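Local structure of putative marr-family transcriptional repressor (Streptomyces coelicolor, 3ZPL) at residues 51-63 / 82-96. The protein binds DNA through a winged-helix motif, probably acting as a transcriptional regulator of the MarR family. Numbering follows the deposited sequence.
With nucleotides of chain D; nucleotides of chain C.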
loop_
_atom_site.group_PDB
_atom_site.type_symbol
_atom_site.label_atom_id
_atom_site.label_comp_id
_atom_site.label_asym_id
_atom_site.label_seq_id
_atom_site.Cartn_x
_atom_site.Cartn_y
_atom_site.Cartn_z
ATOM N N ASP A 51 -8.011 17.620 -1.671
ATOM C CA ASP A 51 -7.577 18.631 -2.642
ATOM C C ASP A 51 -8.007 18.344 -4.076
ATOM O O ASP A 51 -7.980 19.235 -4.915
ATOM C CB ASP A 51 -6.049 18.799 -2.609
ATOM C CG ASP A 51 -5.519 19.193 -1.235
ATOM O OD1 ASP A 51 -6.326 19.508 -0.331
ATOM O OD2 ASP A 51 -4.289 19.181 -1.044
ATOM N N ALA A 52 -8.424 17.118 -4.360
ATOM C CA ALA A 52 -8.772 16.714 -5.739
ATOM C C ALA A 52 -9.988 15.775 -5.874
ATOM O O ALA A 52 -10.382 15.432 -6.976
ATOM C CB ALA A 52 -7.554 16.074 -6.386
ATOM N N GLY A 53 -10.555 15.333 -4.759
ATOM C CA GLY A 53 -11.776 14.538 -4.785
ATOM C C GLY A 53 -11.634 13.111 -5.271
ATOM O O GLY A 53 -12.609 12.527 -5.700
ATOM N N MET A 54 -10.442 12.521 -5.167
ATOM C CA MET A 54 -10.245 11.115 -5.555
ATOM C C MET A 54 -9.040 10.493 -4.873
ATOM O O MET A 54 -8.131 11.211 -4.457
ATOM C CB MET A 54 -10.069 11.017 -7.051
ATOM C CG MET A 54 -8.707 11.438 -7.546
ATOM S SD MET A 54 -8.766 11.509 -9.335
ATOM C CE MET A 54 -7.748 12.956 -9.635
ATOM N N PRO A 55 -9.017 9.149 -4.771
ATOM C CA PRO A 55 -7.931 8.445 -4.102
ATOM C C PRO A 55 -6.683 8.356 -4.943
ATOM O O PRO A 55 -6.701 8.707 -6.099
ATOM C CB PRO A 55 -8.509 7.063 -3.874
ATOM C CG PRO A 55 -9.418 6.873 -5.033
ATOM C CD PRO A 55 -10.038 8.216 -5.263
ATOM N N HIS A 56 -5.583 7.913 -4.351
ATOM C CA HIS A 56 -4.285 7.952 -5.035
ATOM C C HIS A 56 -4.263 7.117 -6.299
ATOM O O HIS A 56 -3.674 7.522 -7.288
ATOM C CB HIS A 56 -3.149 7.526 -4.108
ATOM C CG HIS A 56 -1.785 7.716 -4.704
ATOM N ND1 HIS A 56 -0.739 6.851 -4.461
ATOM C CD2 HIS A 56 -1.286 8.678 -5.518
ATOM C CE1 HIS A 56 0.347 7.278 -5.085
ATOM N NE2 HIS A 56 0.043 8.385 -5.734
ATOM N N VAL A 57 -4.897 5.955 -6.275
ATOM C CA VAL A 57 -4.800 5.044 -7.411
ATOM C C VAL A 57 -5.471 5.648 -8.638
ATOM O O VAL A 57 -4.913 5.600 -9.738
ATOM C CB VAL A 57 -5.445 3.676 -7.124
ATOM C CG1 VAL A 57 -5.102 2.700 -8.239
ATOM C CG2 VAL A 57 -4.985 3.141 -5.773
ATOM N N TYR A 58 -6.650 6.228 -8.431
ATOM C CA TYR A 58 -7.379 6.926 -9.489
ATOM C C TYR A 58 -6.537 8.058 -10.099
ATOM O O TYR A 58 -6.307 8.095 -11.301
ATOM C CB TYR A 58 -8.687 7.484 -8.932
ATOM C CG TYR A 58 -9.773 6.441 -8.650
ATOM C CD1 TYR A 58 -9.477 5.092 -8.475
ATOM C CD2 TYR A 58 -11.080 6.823 -8.502
ATOM C CE1 TYR A 58 -10.463 4.158 -8.188
ATOM C CE2 TYR A 58 -12.062 5.899 -8.207
ATOM C CZ TYR A 58 -11.749 4.562 -8.062
ATOM O OH TYR A 58 -12.761 3.667 -7.793
ATOM N N TYR A 59 -6.085 8.988 -9.269
ATOM C CA TYR A 59 -5.195 10.062 -9.719
ATOM C C TYR A 59 -4.092 9.532 -10.633
ATOM O O TYR A 59 -3.802 10.135 -11.682
ATOM C CB TYR A 59 -4.578 10.767 -8.518
ATOM C CG TYR A 59 -3.750 11.975 -8.849
ATOM C CD1 TYR A 59 -4.334 13.228 -8.971
ATOM C CD2 TYR A 59 -2.376 11.875 -9.012
ATOM C CE1 TYR A 59 -3.576 14.358 -9.254
ATOM C CE2 TYR A 59 -1.603 12.992 -9.294
ATOM C CZ TYR A 59 -2.216 14.232 -9.418
ATOM O OH TYR A 59 -1.463 15.336 -9.699
ATOM N N GLY A 60 -3.479 8.413 -10.245
ATOM C CA GLY A 60 -2.451 7.753 -11.069
ATOM C C GLY A 60 -2.935 7.401 -12.475
ATOM O O GLY A 60 -2.186 7.523 -13.450
ATOM N N LEU A 61 -4.193 6.963 -12.579
ATOM C CA LEU A 61 -4.756 6.599 -13.867
ATOM C C LEU A 61 -4.821 7.835 -14.758
ATOM O O LEU A 61 -4.406 7.796 -15.916
ATOM C CB LEU A 61 -6.136 5.981 -13.701
ATOM C CG LEU A 61 -6.242 4.749 -12.800
ATOM C CD1 LEU A 61 -7.687 4.263 -12.693
ATOM C CD2 LEU A 61 -5.356 3.615 -13.295
ATOM N N LEU A 62 -5.277 8.955 -14.205
ATOM C CA LEU A 62 -5.313 10.206 -14.961
ATOM C C LEU A 62 -3.936 10.635 -15.411
ATOM O O LEU A 62 -3.753 11.067 -16.534
ATOM C CB LEU A 62 -5.920 11.316 -14.131
ATOM C CG LEU A 62 -7.319 11.072 -13.583
ATOM C CD1 LEU A 62 -7.921 12.405 -13.187
ATOM C CD2 LEU A 62 -8.211 10.361 -14.586
ATOM N N VAL A 63 -2.961 10.509 -14.527
ATOM C CA VAL A 63 -1.578 10.873 -14.841
ATOM C C VAL A 63 -1.039 10.035 -15.994
ATOM O O VAL A 63 -0.407 10.558 -16.915
ATOM C CB VAL A 63 -0.673 10.698 -13.609
ATOM C CG1 VAL A 63 0.798 10.841 -13.975
ATOM C CG2 VAL A 63 -1.053 11.715 -12.547
ATOM N N ALA A 82 -0.735 0.542 -14.122
ATOM C CA ALA A 82 -1.207 0.801 -12.765
ATOM C C ALA A 82 -0.946 -0.367 -11.805
ATOM O O ALA A 82 -0.921 -0.183 -10.589
ATOM C CB ALA A 82 -2.696 1.100 -12.802
ATOM N N LYS A 83 -0.778 -1.561 -12.364
ATOM C CA LYS A 83 -0.524 -2.801 -11.604
ATOM C C LYS A 83 -1.754 -3.239 -10.838
ATOM O O LYS A 83 -1.651 -3.804 -9.743
ATOM C CB LYS A 83 0.672 -2.669 -10.671
ATOM C CG LYS A 83 1.901 -2.044 -11.310
ATOM C CD LYS A 83 2.468 -2.913 -12.409
ATOM C CE LYS A 83 3.400 -2.120 -13.308
ATOM N NZ LYS A 83 3.927 -2.951 -14.422
ATOM N N ILE A 84 -2.920 -3.015 -11.438
ATOM C CA ILE A 84 -4.178 -3.374 -10.821
ATOM C C ILE A 84 -4.891 -4.364 -11.707
ATOM O O ILE A 84 -4.400 -4.668 -12.786
ATOM C CB ILE A 84 -5.058 -2.128 -10.594
ATOM C CG1 ILE A 84 -5.620 -1.598 -11.915
ATOM C CG2 ILE A 84 -4.269 -1.074 -9.816
ATOM C CD1 ILE A 84 -6.237 -0.231 -11.812
ATOM N N THR A 85 -6.066 -4.828 -11.293
ATOM C CA THR A 85 -6.824 -5.731 -12.131
ATOM C C THR A 85 -7.734 -4.981 -13.073
ATOM O O THR A 85 -8.145 -3.866 -12.809
ATOM C CB THR A 85 -7.655 -6.737 -11.296
ATOM O OG1 THR A 85 -8.683 -6.048 -10.585
ATOM C CG2 THR A 85 -6.754 -7.486 -10.321
ATOM N N ARG A 86 -8.103 -5.640 -14.157
ATOM C CA ARG A 86 -9.061 -5.102 -15.123
ATOM C C ARG A 86 -10.402 -4.760 -14.480
ATOM O O ARG A 86 -11.083 -3.819 -14.893
ATOM C CB ARG A 86 -9.319 -6.127 -16.221
ATOM C CG ARG A 86 -8.100 -6.505 -17.048
ATOM C CD ARG A 86 -8.497 -7.520 -18.130
ATOM N NE ARG A 86 -7.906 -8.829 -17.861
ATOM C CZ ARG A 86 -8.445 -9.992 -18.224
ATOM N NH1 ARG A 86 -9.617 -10.055 -18.873
ATOM N NH2 ARG A 86 -7.804 -11.118 -17.928
ATOM N N SER A 87 -10.752 -5.531 -13.456
ATOM C CA SER A 87 -12.030 -5.423 -12.765
ATOM C C SER A 87 -12.052 -4.141 -12.001
ATOM O O SER A 87 -12.949 -3.301 -12.169
ATOM C CB SER A 87 -12.155 -6.563 -11.783
ATOM O OG SER A 87 -13.353 -7.239 -12.009
ATOM N N ARG A 88 -11.022 -3.968 -11.185
ATOM C CA ARG A 88 -10.848 -2.753 -10.449
ATOM C C ARG A 88 -10.797 -1.574 -11.404
ATOM O O ARG A 88 -11.376 -0.525 -11.123
ATOM C CB ARG A 88 -9.557 -2.823 -9.658
ATOM C CG ARG A 88 -9.311 -1.610 -8.790
ATOM C CD ARG A 88 -7.931 -1.736 -8.198
ATOM N NE ARG A 88 -7.711 -0.811 -7.097
ATOM C CZ ARG A 88 -6.665 -0.891 -6.293
ATOM N NH1 ARG A 88 -5.765 -1.850 -6.474
ATOM N NH2 ARG A 88 -6.503 -0.017 -5.311
ATOM N N LEU A 89 -10.109 -1.735 -12.529
ATOM C CA LEU A 89 -10.016 -0.654 -13.504
ATOM C C LEU A 89 -11.373 -0.265 -14.101
ATOM O O LEU A 89 -11.652 0.928 -14.244
ATOM C CB LEU A 89 -9.058 -1.014 -14.633
ATOM C CG LEU A 89 -8.901 0.078 -15.693
ATOM C CD1 LEU A 89 -8.485 1.413 -15.102
ATOM C CD2 LEU A 89 -7.860 -0.376 -16.690
ATOM N N SER A 90 -12.196 -1.258 -14.453
ATOM C CA SER A 90 -13.512 -0.980 -15.013
ATOM C C SER A 90 -14.316 -0.182 -14.024
ATOM O O SER A 90 -14.851 0.873 -14.355
ATOM C CB SER A 90 -14.270 -2.251 -15.342
ATOM O OG SER A 90 -13.559 -3.004 -16.294
ATOM N N HIS A 91 -14.364 -0.651 -12.787
ATOM C CA HIS A 91 -15.098 0.065 -11.751
ATOM C C HIS A 91 -14.549 1.494 -11.589
ATOM O O HIS A 91 -15.325 2.437 -11.528
ATOM C CB HIS A 91 -15.055 -0.679 -10.405
ATOM C CG HIS A 91 -15.930 -1.895 -10.360
ATOM N ND1 HIS A 91 -17.262 -1.866 -10.720
ATOM C CD2 HIS A 91 -15.666 -3.167 -9.990
ATOM C CE1 HIS A 91 -17.780 -3.070 -10.570
ATOM N NE2 HIS A 91 -16.831 -3.878 -10.130
ATOM N N ALA A 92 -13.231 1.644 -11.562
ATOM C CA ALA A 92 -12.621 2.950 -11.384
ATOM C C ALA A 92 -12.960 3.901 -12.518
ATOM O O ALA A 92 -13.264 5.079 -12.274
ATOM C CB ALA A 92 -11.115 2.817 -11.262
ATOM N N VAL A 93 -12.926 3.405 -13.751
ATOM C CA VAL A 93 -13.270 4.237 -14.908
ATOM C C VAL A 93 -14.795 4.547 -15.017
ATOM O O VAL A 93 -15.169 5.594 -15.549
ATOM C CB VAL A 93 -12.720 3.633 -16.201
ATOM C CG1 VAL A 93 -13.167 4.434 -17.412
ATOM C CG2 VAL A 93 -11.204 3.590 -16.130
ATOM N N ALA A 94 -15.668 3.674 -14.494
ATOM C CA ALA A 94 -17.090 4.016 -14.406
ATOM C C ALA A 94 -17.254 5.224 -13.517
ATOM O O ALA A 94 -18.043 6.138 -13.813
ATOM C CB ALA A 94 -17.899 2.862 -13.851
ATOM N N ARG A 95 -16.477 5.251 -12.443
ATOM C CA ARG A 95 -16.569 6.303 -11.443
ATOM C C ARG A 95 -15.974 7.618 -11.991
ATOM O O ARG A 95 -16.532 8.687 -11.758
ATOM C CB ARG A 95 -15.867 5.858 -10.146
ATOM C CG ARG A 95 -16.094 6.738 -8.923
ATOM C CD ARG A 95 -15.075 7.883 -8.845
ATOM N NE ARG A 95 -14.714 8.287 -7.474
ATOM C CZ ARG A 95 -14.030 9.394 -7.167
ATOM N NH1 ARG A 95 -13.639 10.245 -8.115
ATOM N NH2 ARG A 95 -13.753 9.680 -5.896
ATOM N N LEU A 96 -14.853 7.516 -12.713
ATOM C CA LEU A 96 -14.202 8.687 -13.299
ATOM C C LEU A 96 -14.998 9.263 -14.476
ATOM O O LEU A 96 -15.036 10.487 -14.687
ATOM C CB LEU A 96 -12.786 8.335 -13.739
ATOM C CG LEU A 96 -11.817 7.881 -12.634
ATOM C CD1 LEU A 96 -10.539 7.317 -13.239
ATOM C CD2 LEU A 96 -11.484 9.019 -11.693
ATOM P P DC D 13 -10.240 1.014 -5.457
ATOM O OP1 DC D 13 -8.784 1.235 -5.260
ATOM O OP2 DC D 13 -10.839 1.218 -6.793
ATOM O "O5'" DC D 13 -10.511 -0.442 -4.865
ATOM C "C5'" DC D 13 -9.796 -0.871 -3.677
ATOM C "C4'" DC D 13 -10.034 -2.340 -3.432
ATOM O "O4'" DC D 13 -11.465 -2.557 -3.325
ATOM C "C3'" DC D 13 -9.548 -3.231 -4.578
ATOM O "O3'" DC D 13 -8.745 -4.318 -4.091
ATOM C "C2'" DC D 13 -10.835 -3.635 -5.286
ATOM C "C1'" DC D 13 -11.846 -3.637 -4.157
ATOM N N1 DC D 13 -13.258 -3.442 -4.544
ATOM C C2 DC D 13 -14.230 -4.270 -3.977
ATOM O O2 DC D 13 -13.877 -5.141 -3.177
ATOM N N3 DC D 13 -15.525 -4.115 -4.331
ATOM C C4 DC D 13 -15.869 -3.153 -5.191
ATOM N N4 DC D 13 -17.165 -3.018 -5.495
ATOM C C5 DC D 13 -14.902 -2.274 -5.763
ATOM C C6 DC D 13 -13.618 -2.464 -5.430
ATOM P P DT C 6 -14.595 -1.815 -19.744
ATOM O OP1 DT C 6 -15.083 -0.481 -20.173
ATOM O OP2 DT C 6 -13.524 -1.890 -18.727
ATOM O "O5'" DT C 6 -15.831 -2.675 -19.229
ATOM C "C5'" DT C 6 -16.946 -2.925 -20.085
ATOM C "C4'" DT C 6 -17.953 -3.793 -19.369
ATOM O "O4'" DT C 6 -17.371 -5.064 -19.005
ATOM C "C3'" DT C 6 -18.504 -3.186 -18.078
ATOM O "O3'" DT C 6 -19.914 -3.040 -18.256
ATOM C "C2'" DT C 6 -18.090 -4.166 -16.993
ATOM C "C1'" DT C 6 -17.886 -5.464 -17.756
ATOM N N1 DT C 6 -16.916 -6.400 -17.154
ATOM C C2 DT C 6 -17.366 -7.596 -16.637
ATOM O O2 DT C 6 -18.538 -7.938 -16.665
ATOM N N3 DT C 6 -16.385 -8.390 -16.093
ATOM C C4 DT C 6 -15.034 -8.106 -16.010
ATOM O O4 DT C 6 -14.273 -8.905 -15.476
ATOM C C5 DT C 6 -14.637 -6.828 -16.555
ATOM C C7 DT C 6 -13.195 -6.432 -16.509
ATOM C C6 DT C 6 -15.585 -6.054 -17.097
ATOM P P DT D 12 -14.863 6.008 -4.608
ATOM O OP1 DT D 12 -13.845 7.080 -4.828
ATOM O OP2 DT D 12 -15.956 5.739 -5.585
ATOM O "O5'" DT D 12 -14.144 4.599 -4.432
ATOM C "C5'" DT D 12 -13.084 4.467 -3.492
ATOM C "C4'" DT D 12 -12.770 3.006 -3.320
ATOM O "O4'" DT D 12 -13.930 2.308 -2.820
ATOM C "C3'" DT D 12 -12.367 2.290 -4.612
ATOM O "O3'" DT D 12 -10.997 1.938 -4.431
ATOM C "C2'" DT D 12 -13.341 1.125 -4.716
ATOM C "C1'" DT D 12 -13.874 0.987 -3.307
ATOM N N1 DT D 12 -15.227 0.403 -3.190
ATOM C C2 DT D 12 -15.382 -0.771 -2.481
ATOM O O2 DT D 12 -14.457 -1.348 -1.936
ATOM N N3 DT D 12 -16.671 -1.244 -2.432
ATOM C C4 DT D 12 -17.790 -0.671 -3.004
ATOM O O4 DT D 12 -18.890 -1.193 -2.848
ATOM C C5 DT D 12 -17.553 0.556 -3.734
ATOM C C7 DT D 12 -18.703 1.244 -4.396
ATOM C C6 DT D 12 -16.299 1.020 -3.796
#
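Helix 56-63 and helix 86-96 cross nearly at right angles, 81° between their directions, with axes 10.9 Å apart at closest approach. Y58 faces A92 where the backbones come nearest, while L61 faces A82, just before the turn into the second helix. L61 is a knob in a hole made by A82, L89, A92 and L96: CD1 lies 3.8 Å from CD1 of L89, and CD2 reaches CB of A82. Alanine suits two corners of this hole because its short side chain lets the branched leucine sink in. At A92 the same economy admits the Y58 ring, whose CE1 lies 3.4 Å from CB of A92. With CG anti to its carbonyl carbon (chi1 -73°), the ring points out to the DNA backbone, where OH makes a weak 3.3 Å bond to OP2 of DC13 of chain D.

R95 bends at chi2 and chi3, setting a face of its guanidinium against the edge of the Y58 ring, near CE2, the planes almost perpendicular. NH2 donates to the backbone O of G53 (3.1 Å, 160° at the hydrogen) and to OP1 of DT12 of chain D (2.8 Å), joining protein loop to phosphate. G53 leaves its helix with positive phi, which glycine adopts easily, and offers R95 its carbonyl. A leucine in place of R95 would probably leave the G53 carbonyl and the DT12 phosphate without this shared donor. R88, by contrast, is extended; its NE and NH2 both grip OP1 of DC13 of chain D, with V57 over one guanidinium face.

The contact sets helix 56-66 against the recognition helix, 86-98, second in the helix-turn-helix formed with helix 75-82; H91 hydrogen-bonds a guanine base. L96 and L62 touch V102 of strand 102-106, L89 packs on helix 75-82, and Y59 turns to helix 120-142.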